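Local structure of aminomethyltransferase (3GIR) at residues A[171-176]-A[228-233]; A[189-194]-A[235-240]; A[253-258]-A[263-268]; A[351-356]-A[381-386]. The protein belongs to the aminomethyltransferase family, pairing a folate-binding domain with a C-terminal beta-barrel domain, and binds a sodium ion. All coordinates share one frame; numbering follows the deposited sequence.

The four contacts fall into two neighbourhoods of one fold. Contacts 1 and 2 share helix 227-238, use successive turns of it and interleave along the chain; their centres are about 12 Å apart, and Leu233 of the first packs on Leu191 of the second. Contact 3 comes next in sequence, near the middle of the molecule, with its centre about 25 Å from that of contact 1. It still belongs to the folate-binding domain, whereas contact 4 lies in the C-terminal barrel, about 10 Å away between centres. Contacts 3 and 4 touch through Asp266 with Tyr355 and Glu257 with Val386, so together they join residues of the folate-binding domain to residues of the barrel.

Contact 1: A[171-176]-A[228-233]; sequences ERVLLA and GCARAL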
# COMPACT_ATOMS: atom_id res chain seq x y z
N GLU A 171 19.11 3.06 3.16
CA GLU A 171 19.28 1.60 3.28
C GLU A 171 18.71 1.14 4.62
O GLU A 171 19.21 1.48 5.68
CB GLU A 171 20.76 1.21 3.20
CG GLU A 171 20.97 -0.28 3.11
CD GLU A 171 22.35 -0.71 2.59
OE1 GLU A 171 23.36 -0.06 2.97
OE2 GLU A 171 22.44 -1.73 1.83
N ARG A 172 17.60 0.41 4.53
CA ARG A 172 16.89 -0.02 5.72
C ARG A 172 16.25 -1.35 5.58
O ARG A 172 15.90 -1.79 4.47
CB ARG A 172 15.74 0.98 5.99
CG ARG A 172 16.12 2.40 6.32
CD ARG A 172 16.73 2.56 7.64
NE ARG A 172 17.05 3.95 7.97
CZ ARG A 172 18.21 4.56 7.72
NH1 ARG A 172 19.17 3.93 7.09
NH2 ARG A 172 18.43 5.82 8.10
N VAL A 173 16.03 -2.00 6.71
CA VAL A 173 15.02 -3.07 6.82
C VAL A 173 13.75 -2.41 7.24
O VAL A 173 13.76 -1.48 8.02
CB VAL A 173 15.47 -4.18 7.79
CG1 VAL A 173 14.29 -4.99 8.37
CG2 VAL A 173 16.47 -5.06 7.09
N LEU A 174 12.63 -2.90 6.71
CA LEU A 174 11.32 -2.43 7.06
C LEU A 174 10.49 -3.66 7.41
O LEU A 174 10.37 -4.62 6.60
CB LEU A 174 10.64 -1.68 5.89
CG LEU A 174 9.30 -0.96 6.24
CD1 LEU A 174 9.42 0.16 7.24
CD2 LEU A 174 8.75 -0.45 4.88
N LEU A 175 9.91 -3.66 8.60
CA LEU A 175 9.06 -4.75 9.12
C LEU A 175 7.70 -4.16 9.40
O LEU A 175 7.62 -3.10 9.95
CB LEU A 175 9.61 -5.36 10.41
CG LEU A 175 11.03 -5.88 10.33
CD1 LEU A 175 11.56 -6.28 11.73
CD2 LEU A 175 11.05 -7.07 9.44
N ALA A 176 6.63 -4.87 9.08
CA ALA A 176 5.31 -4.51 9.54
C ALA A 176 4.87 -5.52 10.59
O ALA A 176 5.05 -6.68 10.45
CB ALA A 176 4.32 -4.57 8.34
N GLY A 228 22.02 -3.54 9.99
CA GLY A 228 22.78 -4.29 11.01
C GLY A 228 22.08 -4.53 12.32
O GLY A 228 22.53 -5.37 13.12
N CYS A 229 20.97 -3.84 12.56
CA CYS A 229 20.17 -4.00 13.78
C CYS A 229 18.96 -4.91 13.61
O CYS A 229 18.33 -5.34 14.56
CB CYS A 229 19.57 -2.68 14.23
SG CYS A 229 20.83 -1.40 14.74
N ALA A 230 18.69 -5.28 12.36
CA ALA A 230 17.41 -5.83 12.03
C ALA A 230 17.22 -7.25 12.39
O ALA A 230 16.13 -7.63 12.76
CB ALA A 230 17.13 -5.66 10.51
N ARG A 231 18.23 -8.12 12.18
CA ARG A 231 18.03 -9.54 12.45
C ARG A 231 17.67 -9.77 13.89
O ARG A 231 16.75 -10.50 14.24
CB ARG A 231 19.27 -10.31 12.04
CG ARG A 231 19.17 -11.77 12.18
CD ARG A 231 20.53 -12.46 11.99
NE ARG A 231 20.37 -13.84 12.40
CZ ARG A 231 20.23 -14.90 11.61
NH1 ARG A 231 20.29 -14.82 10.26
NH2 ARG A 231 20.08 -16.09 12.21
N ALA A 232 18.40 -9.11 14.78
CA ALA A 232 18.09 -9.22 16.19
C ALA A 232 16.66 -8.75 16.56
O ALA A 232 15.95 -9.41 17.34
CB ALA A 232 19.21 -8.51 17.03
N LEU A 233 16.19 -7.64 16.02
CA LEU A 233 14.87 -7.20 16.27
C LEU A 233 13.83 -8.22 15.77
O LEU A 233 12.85 -8.51 16.42
CB LEU A 233 14.63 -5.83 15.63
CG LEU A 233 13.20 -5.30 15.74
CD1 LEU A 233 12.73 -5.19 17.23
CD2 LEU A 233 12.94 -4.00 14.96
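Helix-on-sheet packing is the motif here: helix 227-238 lies against a mixed sheet in which 173-178 is an inner strand, and Val173, Leu175, Ala230 and Leu233 make the contact. The backbones come nearest at Val173 and Ala230, whose CA atoms are 6.4 Å apart. So close an approach goes with the small methyl of Ala230, which sits against the branch point of Val173, CB to CB 3.5 Å. That methyl also meets both arms of the valine, with Val173 CG1 3.6 Å from Ala230 CB. One turn further along the helix, the leucines meet more loosely. Leu175 and Leu233 run past each other in opposite directions, and their ends touch at Leu175 CD1 and Leu233 CD2, 4.2 Å apart. Leu233 reaches the strand because its CG stands anti to the backbone N (chi1 175°). Strand 220-225 adds to the same layer, with Ile223 and Leu225 against Leu233, while Ile227 joins Val173. All four touching residues are buried and meet through carbon alone. The cohesion between helix and strand at this point therefore rests on van der Waals contact and the exclusion of water, with the strand's polar backbone engaged by its neighbours in the sheet.

Contact 2: A[189-194]-A[235-240]; sequences AGLPGN and EKLLGD. With NA (sodium ion), chain B.
Lys236 and Leu237, neighbours on the last turns of helix 227-238, both reach Ala189, at the start of the loop that ends helix 182-188, one through its carbonyl and the other through its methyl. Gly190, with its positive phi, closes that helix in a Schellman motif. Lys236 lies straight: CG is anti to the backbone N (chi1 176°) and the remaining torsions are extended, which carries the ammonium group out to the carbonyl of Ala189. The bond from Lys236 NZ to Ala189 O is 2.9 Å long, and the donor is tilted 19° from the carbonyl plane. Its charge thus meets a carbonyl near the C-terminal end of a helix, where the helix dipole would probably favour a cation. Leu237 turns differently, with CG beside its backbone N, and one methyl serves two partners. Leu237 CD2 is 4.0 Å from Ala189 CB; Leu191, lying at a slant to Leu237, brings its CD1 to 4.1 Å from the same methyl. Leu78 of strand 76-80 also touches Leu237, placing this apolar patch next to the sheet. Leu238 and Asp240 give their carbonyl oxygens to a sodium ion, with the Asp240 side chain held by a salt bridge to Arg242. Leu238 O lies 2.3 Å from the sodium and Asp240 O 2.4 Å, with Val243 O and three waters as the other ligands.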
# COMPACT_ATOMS: atom_id res chain seq x y z
N ALA A 189 7.89 -6.04 23.90
CA ALA A 189 9.23 -6.08 23.35
C ALA A 189 10.08 -4.88 23.79
O ALA A 189 11.25 -4.78 23.40
CB ALA A 189 9.20 -6.18 21.80
N GLY A 190 9.48 -3.98 24.56
CA GLY A 190 10.15 -2.76 25.01
C GLY A 190 10.33 -1.68 24.01
O GLY A 190 11.15 -0.77 24.22
N LEU A 191 9.50 -1.70 22.94
CA LEU A 191 9.60 -0.70 21.92
C LEU A 191 8.50 0.35 22.11
O LEU A 191 7.38 0.01 22.44
CB LEU A 191 9.48 -1.31 20.52
CG LEU A 191 10.42 -2.47 20.28
CD1 LEU A 191 9.86 -3.25 19.05
CD2 LEU A 191 11.80 -1.95 20.08
N PRO A 192 8.82 1.62 21.94
CA PRO A 192 7.87 2.70 22.00
C PRO A 192 7.02 2.73 20.72
O PRO A 192 7.44 2.16 19.71
CB PRO A 192 8.74 3.94 22.12
CG PRO A 192 10.06 3.51 21.55
CD PRO A 192 10.18 2.07 21.60
N GLY A 193 5.84 3.33 20.82
CA GLY A 193 4.93 3.52 19.71
C GLY A 193 3.46 3.37 20.08
O GLY A 193 2.59 3.87 19.37
N ASN A 194 3.18 2.77 21.26
CA ASN A 194 1.82 2.67 21.68
C ASN A 194 1.12 4.02 21.88
O ASN A 194 -0.11 4.10 21.80
CB ASN A 194 1.72 1.82 22.93
CG ASN A 194 1.42 0.40 22.66
OD1 ASN A 194 0.26 -0.00 22.70
ND2 ASN A 194 2.46 -0.41 22.42
N GLU A 235 14.11 -11.40 15.28
CA GLU A 235 14.11 -12.58 16.11
C GLU A 235 13.44 -12.29 17.44
O GLU A 235 12.72 -13.14 17.96
CB GLU A 235 15.52 -13.11 16.33
CG GLU A 235 16.21 -13.65 15.11
CD GLU A 235 17.74 -13.92 15.35
OE1 GLU A 235 18.38 -13.14 16.14
OE2 GLU A 235 18.29 -14.87 14.74
N LYS A 236 13.69 -11.13 18.03
CA LYS A 236 12.99 -10.74 19.28
C LYS A 236 11.48 -10.67 19.13
O LYS A 236 10.73 -11.15 19.99
CB LYS A 236 13.58 -9.42 19.78
CG LYS A 236 12.92 -8.82 21.01
CD LYS A 236 13.68 -7.54 21.38
CE LYS A 236 13.32 -7.02 22.77
NZ LYS A 236 13.96 -5.70 22.94
N LEU A 237 10.98 -10.08 18.03
CA LEU A 237 9.54 -10.04 17.85
C LEU A 237 8.94 -11.42 17.56
O LEU A 237 7.90 -11.79 18.08
CB LEU A 237 9.19 -9.11 16.69
CG LEU A 237 9.53 -7.69 16.92
CD1 LEU A 237 9.34 -6.90 15.59
CD2 LEU A 237 8.69 -7.05 17.97
N LEU A 238 9.60 -12.21 16.74
CA LEU A 238 9.14 -13.58 16.44
C LEU A 238 9.09 -14.50 17.63
O LEU A 238 8.25 -15.41 17.69
CB LEU A 238 10.10 -14.21 15.46
CG LEU A 238 9.91 -13.86 14.04
CD1 LEU A 238 11.22 -14.13 13.27
CD2 LEU A 238 8.63 -14.70 13.54
N GLY A 239 9.97 -14.23 18.58
CA GLY A 239 10.03 -14.98 19.84
C GLY A 239 8.75 -14.86 20.65
O GLY A 239 8.46 -15.71 21.49
N ASP A 240 7.94 -13.85 20.39
CA ASP A 240 6.66 -13.65 21.11
C ASP A 240 5.69 -14.70 20.57
O ASP A 240 5.60 -14.90 19.32
CB ASP A 240 6.13 -12.23 20.85
CG ASP A 240 4.95 -11.85 21.69
OD1 ASP A 240 4.99 -10.81 22.41
OD2 ASP A 240 3.91 -12.56 21.63
NA NA B . 6.22 -16.43 17.64
O HOH W 1 7.25 -17.85 19.43
O HOH W 2 4.36 -18.05 17.90
O HOH W 3 6.95 -18.06 16.07

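Contact 3: A[253-258]-A[263-268]; sequences SLRLEA and HGNDIT
Arg255 and Asp266 meet in a buried salt bridge, with Arg255 NH1 2.8 Å from Asp266 OD2. The two side chains approach from opposite directions, and their flat groups are not coplanar: guanidinium and carboxylate are turned 49° apart. The nitrogen reaches OD2 on its syn side, and the N-H points somewhat off line, at 138° to the acceptor. Arg255 arrives there by a bent route. Its CG lies between the backbone N and the carbonyl carbon (chi1 71°), and a further bend at chi2 sends the chain toward the loop. Leu256 CB lies over one guanidinium face, offset toward the rim.

The contact ties the loop that follows helix 248-257 back to the last turns of that helix. Second-shell partners reinforce the tight end. Arg255 NH2 forms a salt bridge with Asp252 and a hydrogen bond with Ser340, and NH1 has a second acceptor in the carbonyl of Leu260; Asp266 OD1 is held by Ser340 and Thr339, while OD2 also receives the backbone N-H of Leu262. Several bonds thus fix the rotation of both charged groups.

Asn265 marks the looser side. It is partly exposed and approaches the guanidinium obliquely, its ND2 4.3 Å from Arg255 NH2; as both are N-H donors, the two only pack side by side, and ND2 has its hydrogen bond elsewhere. Beside it the solvent-exposed Gly264 turns the loop with positive phi, and its N is bonded to Ile267 O at 2.8 Å.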
# COMPACT_ATOMS: atom_id res chain seq x y z
N SER A 253 -4.06 -11.01 0.33
CA SER A 253 -5.43 -11.28 0.69
C SER A 253 -5.89 -10.31 1.77
O SER A 253 -7.06 -9.81 1.78
CB SER A 253 -5.68 -12.74 1.06
OG SER A 253 -4.78 -13.21 2.06
N LEU A 254 -4.98 -9.98 2.69
CA LEU A 254 -5.34 -9.01 3.71
C LEU A 254 -5.65 -7.66 3.13
O LEU A 254 -6.68 -7.01 3.52
CB LEU A 254 -4.27 -8.91 4.81
CG LEU A 254 -4.09 -10.13 5.69
CD1 LEU A 254 -2.68 -10.09 6.29
CD2 LEU A 254 -5.16 -10.25 6.84
N ARG A 255 -4.74 -7.11 2.34
CA ARG A 255 -4.93 -5.81 1.78
C ARG A 255 -6.15 -5.74 0.87
O ARG A 255 -6.83 -4.71 0.84
CB ARG A 255 -3.67 -5.29 1.09
CG ARG A 255 -3.28 -5.99 -0.22
CD ARG A 255 -3.90 -5.28 -1.35
NE ARG A 255 -3.70 -6.05 -2.57
CZ ARG A 255 -4.19 -5.75 -3.78
NH1 ARG A 255 -4.91 -4.68 -4.01
NH2 ARG A 255 -3.87 -6.58 -4.78
N LEU A 256 -6.39 -6.79 0.12
CA LEU A 256 -7.53 -6.82 -0.81
C LEU A 256 -8.86 -6.85 -0.07
O LEU A 256 -9.76 -6.07 -0.38
CB LEU A 256 -7.34 -7.98 -1.79
CG LEU A 256 -8.41 -8.22 -2.87
CD1 LEU A 256 -8.77 -6.89 -3.56
CD2 LEU A 256 -7.98 -9.37 -3.81
N GLU A 257 -8.96 -7.65 0.98
CA GLU A 257 -10.14 -7.55 1.93
C GLU A 257 -10.36 -6.14 2.48
O GLU A 257 -11.48 -5.70 2.68
CB GLU A 257 -9.98 -8.54 3.08
CG GLU A 257 -10.30 -9.93 2.75
CD GLU A 257 -10.25 -10.83 3.95
OE1 GLU A 257 -9.69 -10.39 4.99
OE2 GLU A 257 -10.73 -11.99 3.87
N ALA A 258 -9.26 -5.44 2.80
CA ALA A 258 -9.27 -4.07 3.33
C ALA A 258 -9.55 -2.97 2.29
O ALA A 258 -9.59 -1.82 2.63
CB ALA A 258 -7.96 -3.73 4.12
N HIS A 263 -0.15 -0.77 -6.34
CA HIS A 263 0.32 -0.16 -7.54
C HIS A 263 0.95 -1.20 -8.44
O HIS A 263 1.62 -2.14 -8.01
CB HIS A 263 1.31 0.97 -7.23
CG HIS A 263 1.57 1.85 -8.40
ND1 HIS A 263 2.44 1.49 -9.40
CD2 HIS A 263 1.02 3.04 -8.78
CE1 HIS A 263 2.45 2.43 -10.33
NE2 HIS A 263 1.60 3.38 -9.99
N GLY A 264 0.61 -1.09 -9.73
CA GLY A 264 0.98 -2.10 -10.73
C GLY A 264 -0.15 -3.07 -11.04
O GLY A 264 -0.13 -3.76 -12.07
N ASN A 265 -1.15 -3.11 -10.17
CA ASN A 265 -2.38 -3.89 -10.35
C ASN A 265 -3.55 -2.94 -10.49
O ASN A 265 -4.06 -2.68 -11.59
CB ASN A 265 -2.66 -4.82 -9.17
CG ASN A 265 -1.88 -6.13 -9.23
OD1 ASN A 265 -0.70 -6.15 -9.62
ND2 ASN A 265 -2.50 -7.21 -8.78
N ASP A 266 -3.94 -2.36 -9.37
CA ASP A 266 -5.13 -1.53 -9.32
C ASP A 266 -4.98 -0.09 -9.69
O ASP A 266 -5.96 0.58 -9.91
CB ASP A 266 -5.70 -1.59 -7.92
CG ASP A 266 -5.70 -3.00 -7.37
OD1 ASP A 266 -6.34 -3.92 -7.97
OD2 ASP A 266 -5.00 -3.18 -6.35
N ILE A 267 -3.76 0.42 -9.61
CA ILE A 267 -3.42 1.76 -10.04
C ILE A 267 -2.14 1.65 -10.84
O ILE A 267 -1.26 0.85 -10.48
CB ILE A 267 -3.34 2.74 -8.89
CG1 ILE A 267 -2.47 2.23 -7.74
CG2 ILE A 267 -4.77 3.04 -8.37
CD1 ILE A 267 -2.34 3.23 -6.55
N THR A 268 -2.01 2.49 -11.86
CA THR A 268 -0.88 2.47 -12.74
C THR A 268 -0.72 3.90 -13.29
O THR A 268 -1.57 4.77 -13.04
CB THR A 268 -1.10 1.52 -13.92
OG1 THR A 268 -2.03 2.14 -14.80
CG2 THR A 268 -1.65 0.15 -13.50

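Contact 4: A[351-356]-A[381-386]; sequences VAMGYV and HSLPFV
Phe385 lays one ring face against Val351 and presents its edge to the next residue of the strand. Its CG stands beside the backbone N and anti to the carbonyl carbon (chi1 -70°), which lets the ring extend back over the strand. In the CH-pi contact, Val351 CB lies 3.9 Å from the centroid of the Phe385 ring and 16° off its normal. Val351 CG1 adds a second touch on that ring, 3.9 Å from Phe385 CG. At the rim, the carbonyl oxygen of Ala352 approaches in the ring plane, Ala352 O to Phe385 CZ being 3.4 Å, where the slightly positive ring hydrogens would suit it.

These residues belong to the antiparallel beta barrel of the C-terminal domain: 349-356 is one of its strands, and the chain leaving strand 374-381 folds back across it, turning through a cis peptide bond before Pro384. Phe347 meets the Phe385 ring edge-to-face.

Met353 supplies the other side-chain contact, provisional because two conformers are modelled; in the one given, its chain bends at the last torsion and its sulfur meets the leucine obliquely, with Met353 SD 3.6 Å from Leu383 CD1. Within the returning loop, His381 ND1 gives a hydrogen bond of 2.7 Å to Ser382 O, in the plane of both groups, and Phe385 CE2 lies above one face of the imidazole, offset toward its rim.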
# COMPACT_ATOMS: atom_id res chain seq x y z
N VAL A 351 -12.72 -12.42 -3.25
CA VAL A 351 -12.73 -10.97 -3.24
C VAL A 351 -11.92 -10.54 -4.45
O VAL A 351 -11.06 -11.27 -4.96
CB VAL A 351 -12.17 -10.42 -1.92
CG1 VAL A 351 -13.09 -10.96 -0.78
CG2 VAL A 351 -10.76 -10.92 -1.64
N ALA A 352 -12.28 -9.42 -5.04
CA ALA A 352 -11.58 -8.84 -6.12
C ALA A 352 -11.81 -7.35 -6.26
O ALA A 352 -12.67 -6.77 -5.59
CB ALA A 352 -12.15 -9.55 -7.45
N MET A 353 -10.99 -6.72 -7.11
CA MET A 353 -11.17 -5.31 -7.46
C MET A 353 -10.88 -5.20 -8.93
O MET A 353 -10.18 -6.03 -9.52
CB MET A 353 -10.26 -4.36 -6.67
CG MET A 353 -10.66 -4.17 -5.27
SD MET A 353 -9.77 -2.81 -4.45
CE MET A 353 -8.19 -2.90 -5.25
N GLY A 354 -11.43 -4.17 -9.57
CA GLY A 354 -11.18 -4.05 -11.01
C GLY A 354 -11.76 -2.76 -11.52
O GLY A 354 -12.20 -1.89 -10.72
N TYR A 355 -11.79 -2.61 -12.82
CA TYR A 355 -12.29 -1.43 -13.53
C TYR A 355 -13.46 -1.78 -14.36
O TYR A 355 -13.44 -2.74 -15.10
CB TYR A 355 -11.23 -0.74 -14.39
CG TYR A 355 -10.26 0.07 -13.54
CD1 TYR A 355 -10.47 1.41 -13.25
CD2 TYR A 355 -9.15 -0.54 -12.96
CE1 TYR A 355 -9.63 2.12 -12.47
CE2 TYR A 355 -8.28 0.21 -12.15
CZ TYR A 355 -8.54 1.52 -11.91
OH TYR A 355 -7.72 2.30 -11.06
N VAL A 356 -14.49 -0.93 -14.28
CA VAL A 356 -15.69 -0.99 -15.13
C VAL A 356 -15.97 0.46 -15.58
O VAL A 356 -15.58 1.43 -14.94
CB VAL A 356 -16.87 -1.64 -14.41
CG1 VAL A 356 -16.59 -3.12 -14.03
CG2 VAL A 356 -17.35 -0.78 -13.19
N HIS A 381 -19.28 -4.44 -5.76
CA HIS A 381 -19.39 -4.62 -4.31
C HIS A 381 -18.69 -3.46 -3.63
O HIS A 381 -17.65 -2.97 -4.07
CB HIS A 381 -18.80 -5.95 -3.85
CG HIS A 381 -19.14 -6.37 -2.44
ND1 HIS A 381 -18.55 -5.81 -1.31
CD2 HIS A 381 -19.98 -7.32 -2.00
CE1 HIS A 381 -19.05 -6.40 -0.24
NE2 HIS A 381 -19.92 -7.31 -0.62
N SER A 382 -19.28 -3.01 -2.50
CA SER A 382 -18.63 -2.01 -1.66
C SER A 382 -17.26 -2.46 -1.13
O SER A 382 -17.04 -3.64 -0.95
CB SER A 382 -19.54 -1.65 -0.46
OG SER A 382 -19.79 -2.77 0.33
N LEU A 383 -16.40 -1.47 -0.91
CA LEU A 383 -15.11 -1.72 -0.24
C LEU A 383 -15.09 -0.91 1.05
O LEU A 383 -15.71 0.16 1.09
CB LEU A 383 -14.01 -1.29 -1.15
CG LEU A 383 -13.82 -2.08 -2.47
CD1 LEU A 383 -12.80 -1.32 -3.35
CD2 LEU A 383 -13.46 -3.55 -2.13
N PRO A 384 -14.41 -1.41 2.09
CA PRO A 384 -13.72 -2.69 2.12
C PRO A 384 -14.69 -3.85 2.26
O PRO A 384 -15.85 -3.71 2.66
CB PRO A 384 -12.83 -2.59 3.36
CG PRO A 384 -13.62 -1.67 4.25
CD PRO A 384 -14.40 -0.74 3.41
N PHE A 385 -14.20 -5.05 1.98
CA PHE A 385 -14.96 -6.25 2.21
C PHE A 385 -15.08 -6.61 3.67
O PHE A 385 -16.05 -7.28 4.08
CB PHE A 385 -14.30 -7.42 1.48
CG PHE A 385 -14.40 -7.38 -0.03
CD1 PHE A 385 -13.33 -6.92 -0.84
CD2 PHE A 385 -15.56 -7.82 -0.66
CE1 PHE A 385 -13.43 -6.91 -2.24
CE2 PHE A 385 -15.63 -7.84 -2.04
CZ PHE A 385 -14.61 -7.33 -2.81
N VAL A 386 -14.02 -6.32 4.43
CA VAL A 386 -13.95 -6.63 5.84
C VAL A 386 -13.75 -5.31 6.59
O VAL A 386 -12.98 -4.45 6.21
CB VAL A 386 -12.76 -7.66 6.10
CG1 VAL A 386 -12.54 -7.83 7.60
CG2 VAL A 386 -13.03 -8.99 5.40